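PDB 1JGC: bacterioferritin from Rhodobacter capsulatus, which stores iron, probably oxidising Fe(2+) with dioxygen at a dinuclear centre and depositing it as ferric mineral inside a hollow 24-subunit shell that carries heme b. Local coordinates for residues Ala13-Tyr25 and His68-Gly80. Numbering follows the deposited sequence.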
# COMPACT_ATOMS: atom_id res chain seq x y z
N ALA A 13 -51.65 18.30 -16.12
CA ALA A 13 -51.91 19.41 -15.22
C ALA A 13 -50.85 19.37 -14.12
O ALA A 13 -50.31 20.40 -13.72
CB ALA A 13 -53.32 19.31 -14.62
N ALA A 14 -50.56 18.17 -13.63
CA ALA A 14 -49.55 18.01 -12.60
C ALA A 14 -48.19 18.48 -13.16
O ALA A 14 -47.41 19.11 -12.45
CB ALA A 14 -49.47 16.56 -12.18
N LEU A 15 -47.94 18.18 -14.43
CA LEU A 15 -46.70 18.58 -15.08
C LEU A 15 -46.58 20.10 -15.09
O LEU A 15 -45.53 20.66 -14.76
CB LEU A 15 -46.66 18.05 -16.51
CG LEU A 15 -45.54 18.59 -17.40
CD1 LEU A 15 -44.18 18.32 -16.76
CD2 LEU A 15 -45.63 17.95 -18.76
N ARG A 16 -47.67 20.76 -15.47
CA ARG A 16 -47.68 22.21 -15.51
C ARG A 16 -47.43 22.76 -14.12
O ARG A 16 -46.75 23.76 -13.94
CB ARG A 16 -49.01 22.74 -16.04
CG ARG A 16 -49.17 24.23 -15.80
CD ARG A 16 -50.45 24.77 -16.39
NE ARG A 16 -50.40 24.75 -17.84
CZ ARG A 16 -51.25 24.05 -18.60
NH1 ARG A 16 -52.21 23.32 -18.01
NH2 ARG A 16 -51.15 24.07 -19.93
N SER A 17 -48.00 22.10 -13.12
CA SER A 17 -47.83 22.53 -11.75
C SER A 17 -46.34 22.42 -11.38
O SER A 17 -45.78 23.33 -10.76
CB SER A 17 -48.67 21.64 -10.84
OG SER A 17 -48.57 22.03 -9.49
N GLU A 18 -45.71 21.32 -11.78
CA GLU A 18 -44.29 21.10 -11.49
C GLU A 18 -43.37 22.07 -12.22
O GLU A 18 -42.44 22.61 -11.62
CB GLU A 18 -43.89 19.66 -11.82
CG GLU A 18 -44.60 18.58 -11.00
CD GLU A 18 -44.40 18.74 -9.49
OE1 GLU A 18 -44.87 19.74 -8.93
OE2 GLU A 18 -43.78 17.84 -8.87
N LEU A 19 -43.63 22.31 -13.50
CA LEU A 19 -42.81 23.24 -14.27
C LEU A 19 -42.88 24.60 -13.59
O LEU A 19 -41.91 25.36 -13.62
CB LEU A 19 -43.31 23.38 -15.70
CG LEU A 19 -43.21 22.16 -16.62
CD1 LEU A 19 -43.86 22.48 -17.97
CD2 LEU A 19 -41.76 21.78 -16.81
N THR A 20 -44.02 24.91 -12.98
CA THR A 20 -44.20 26.18 -12.31
C THR A 20 -43.33 26.21 -11.06
O THR A 20 -42.60 27.18 -10.82
CB THR A 20 -45.69 26.41 -11.90
OG1 THR A 20 -46.52 26.33 -13.06
CG2 THR A 20 -45.87 27.76 -11.26
N ALA A 21 -43.40 25.15 -10.27
CA ALA A 21 -42.60 25.05 -9.05
C ALA A 21 -41.10 25.14 -9.38
O ALA A 21 -40.35 25.83 -8.69
CB ALA A 21 -42.90 23.74 -8.33
N ILE A 22 -40.66 24.46 -10.42
CA ILE A 22 -39.26 24.49 -10.80
C ILE A 22 -38.78 25.93 -10.97
O ILE A 22 -37.78 26.33 -10.38
CB ILE A 22 -39.01 23.74 -12.12
CG1 ILE A 22 -39.27 22.25 -11.92
CG2 ILE A 22 -37.59 23.97 -12.60
CD1 ILE A 22 -39.20 21.46 -13.20
N SER A 23 -39.49 26.70 -11.78
CA SER A 23 -39.08 28.08 -12.01
C SER A 23 -39.23 28.96 -10.78
O SER A 23 -38.41 29.85 -10.56
CB SER A 23 -39.87 28.67 -13.17
OG SER A 23 -39.53 28.01 -14.37
N GLN A 24 -40.26 28.71 -9.98
CA GLN A 24 -40.46 29.52 -8.79
C GLN A 24 -39.32 29.30 -7.81
O GLN A 24 -38.79 30.25 -7.24
CB GLN A 24 -41.81 29.21 -8.14
CG GLN A 24 -42.17 30.12 -6.97
CD GLN A 24 -43.57 29.87 -6.44
OE1 GLN A 24 -44.56 30.12 -7.12
NE2 GLN A 24 -43.65 29.37 -5.21
N TYR A 25 -38.93 28.04 -7.62
CA TYR A 25 -37.84 27.72 -6.70
C TYR A 25 -36.52 28.25 -7.21
O TYR A 25 -35.70 28.76 -6.44
CB TYR A 25 -37.72 26.21 -6.50
CG TYR A 25 -38.76 25.60 -5.58
CD1 TYR A 25 -38.91 26.05 -4.27
CD2 TYR A 25 -39.58 24.57 -6.02
CE1 TYR A 25 -39.87 25.50 -3.42
CE2 TYR A 25 -40.53 24.01 -5.19
CZ TYR A 25 -40.68 24.48 -3.89
OH TYR A 25 -41.66 23.93 -3.08
N HIS A 68 -49.65 13.16 -24.99
CA HIS A 68 -48.63 14.12 -25.43
C HIS A 68 -48.32 15.10 -24.32
O HIS A 68 -49.18 15.86 -23.89
CB HIS A 68 -49.12 14.85 -26.67
CG HIS A 68 -49.32 13.96 -27.85
ND1 HIS A 68 -48.27 13.50 -28.62
CD2 HIS A 68 -50.43 13.37 -28.34
CE1 HIS A 68 -48.73 12.67 -29.55
NE2 HIS A 68 -50.04 12.58 -29.40
N PRO A 69 -47.08 15.08 -23.82
CA PRO A 69 -46.67 15.98 -22.74
C PRO A 69 -46.67 17.40 -23.26
O PRO A 69 -46.16 17.67 -24.35
CB PRO A 69 -45.28 15.47 -22.38
CG PRO A 69 -44.76 14.99 -23.69
CD PRO A 69 -45.95 14.24 -24.26
N ASN A 70 -47.24 18.30 -22.47
CA ASN A 70 -47.35 19.70 -22.84
C ASN A 70 -46.62 20.61 -21.86
O ASN A 70 -47.12 20.87 -20.76
CB ASN A 70 -48.84 20.07 -22.90
CG ASN A 70 -49.08 21.53 -23.22
OD1 ASN A 70 -48.15 22.26 -23.59
ND2 ASN A 70 -50.32 21.97 -23.09
N LEU A 71 -45.45 21.08 -22.24
CA LEU A 71 -44.68 21.96 -21.36
C LEU A 71 -44.70 23.39 -21.90
O LEU A 71 -43.79 24.16 -21.63
CB LEU A 71 -43.22 21.50 -21.24
CG LEU A 71 -42.71 20.08 -21.52
CD1 LEU A 71 -41.39 19.92 -20.80
CD2 LEU A 71 -43.68 19.03 -21.06
N GLN A 72 -45.75 23.74 -22.64
CA GLN A 72 -45.83 25.07 -23.22
C GLN A 72 -46.15 26.21 -22.25
O GLN A 72 -45.77 27.35 -22.49
CB GLN A 72 -46.85 25.09 -24.36
CG GLN A 72 -46.89 26.40 -25.13
CD GLN A 72 -45.65 26.61 -25.98
OE1 GLN A 72 -45.43 25.90 -26.97
NE2 GLN A 72 -44.82 27.56 -25.58
N LYS A 73 -46.85 25.90 -21.15
CA LYS A 73 -47.23 26.95 -20.22
C LYS A 73 -47.03 26.60 -18.76
O LYS A 73 -46.93 25.43 -18.40
CB LYS A 73 -48.69 27.32 -20.44
CG LYS A 73 -49.01 27.67 -21.88
CD LYS A 73 -50.40 28.24 -22.04
CE LYS A 73 -50.65 28.65 -23.48
NZ LYS A 73 -52.00 29.28 -23.65
N LEU A 74 -46.97 27.63 -17.91
CA LEU A 74 -46.84 27.42 -16.47
C LEU A 74 -48.02 28.10 -15.80
O LEU A 74 -48.63 28.99 -16.37
CB LEU A 74 -45.57 28.08 -15.92
CG LEU A 74 -44.17 27.87 -16.51
CD1 LEU A 74 -43.15 28.37 -15.50
CD2 LEU A 74 -43.92 26.41 -16.83
N ASP A 75 -48.36 27.65 -14.60
CA ASP A 75 -49.43 28.29 -13.85
C ASP A 75 -48.81 29.60 -13.34
O ASP A 75 -47.61 29.83 -13.50
CB ASP A 75 -49.89 27.39 -12.71
CG ASP A 75 -50.59 26.14 -13.21
OD1 ASP A 75 -51.37 26.25 -14.19
OD2 ASP A 75 -50.39 25.04 -12.64
N PRO A 76 -49.62 30.48 -12.73
CA PRO A 76 -49.05 31.74 -12.23
C PRO A 76 -47.93 31.57 -11.22
O PRO A 76 -48.06 30.81 -10.26
CB PRO A 76 -50.27 32.45 -11.64
CG PRO A 76 -51.38 31.97 -12.55
CD PRO A 76 -51.09 30.50 -12.64
N LEU A 77 -46.82 32.27 -11.44
CA LEU A 77 -45.68 32.21 -10.54
C LEU A 77 -45.91 33.09 -9.31
O LEU A 77 -46.64 34.07 -9.38
CB LEU A 77 -44.43 32.70 -11.26
CG LEU A 77 -43.80 31.80 -12.32
CD1 LEU A 77 -42.80 32.58 -13.17
CD2 LEU A 77 -43.13 30.62 -11.62
N ARG A 78 -45.30 32.73 -8.20
CA ARG A 78 -45.43 33.52 -6.97
C ARG A 78 -44.03 33.87 -6.48
O ARG A 78 -43.42 33.09 -5.74
CB ARG A 78 -46.16 32.73 -5.90
CG ARG A 78 -47.62 32.51 -6.17
CD ARG A 78 -48.11 31.35 -5.37
NE ARG A 78 -49.55 31.39 -5.14
CZ ARG A 78 -50.34 30.34 -5.28
NH1 ARG A 78 -49.83 29.17 -5.65
NH2 ARG A 78 -51.64 30.46 -5.03
N ILE A 79 -43.53 35.03 -6.87
CA ILE A 79 -42.20 35.47 -6.49
C ILE A 79 -42.20 36.38 -5.27
O ILE A 79 -42.66 37.52 -5.34
CB ILE A 79 -41.52 36.23 -7.65
CG1 ILE A 79 -41.71 35.48 -8.97
CG2 ILE A 79 -40.06 36.41 -7.36
CD1 ILE A 79 -41.26 34.05 -8.94
N GLY A 80 -41.68 35.88 -4.14
CA GLY A 80 -41.64 36.70 -2.94
C GLY A 80 -40.64 37.83 -3.11
O GLY A 80 -39.69 37.72 -3.88
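The hydroxyl of T20 is held between helix and loop: OG1 accepts a hydrogen bond from D75 N at 2.7 Å (146° at the hydrogen) and donates to R16 O, one turn earlier in helix 5-34. The loop 68-80 belongs to the long crossover of the ferritin four-helix bundle, which runs along helix 5-34 on its way from helix 38-64 to helix 83-111. R16 O takes two donors, T20 N and T20 OG1, from opposite faces of its carbonyl plane. Threonine suits the position because one hydroxyl can accept from the loop while donating back into the helix; chi1 (-57°) sets OG1 beside its own backbone N, within reach of R16 O, and CG2 lies by the D75 carbonyl. A valine here would probably leave D75 N without its acceptor, with the tie between loop and R16 O lost as well. The R16 chain, bent at chi3 (-69°), runs beside L74, CG 4.0 Å from L74 CA, and its guanidinium lies oblique to K73 O. Q24 makes the second hydrogen bond to the loop backbone: its extended chain brings OE1 within 2.9 Å of R78 N, which sits above the amide plane, while NE2 donates to D90 of helix 83-111. Leucines supply the apolar part. L74 lays CD2 against L19 CB, L77 CD2 covers T20 O, and, on the side of T20 away from Q24, L19 CD1 meets L71 CB at 3.5 Å. L19 also borders the heme, and L71 and L74 pack on the second subunit, so the crossover belongs to the dimer interface too. Earlier in the loop, N70 OD1 closes an Asx turn by accepting from Q72 N at 3.0 Å.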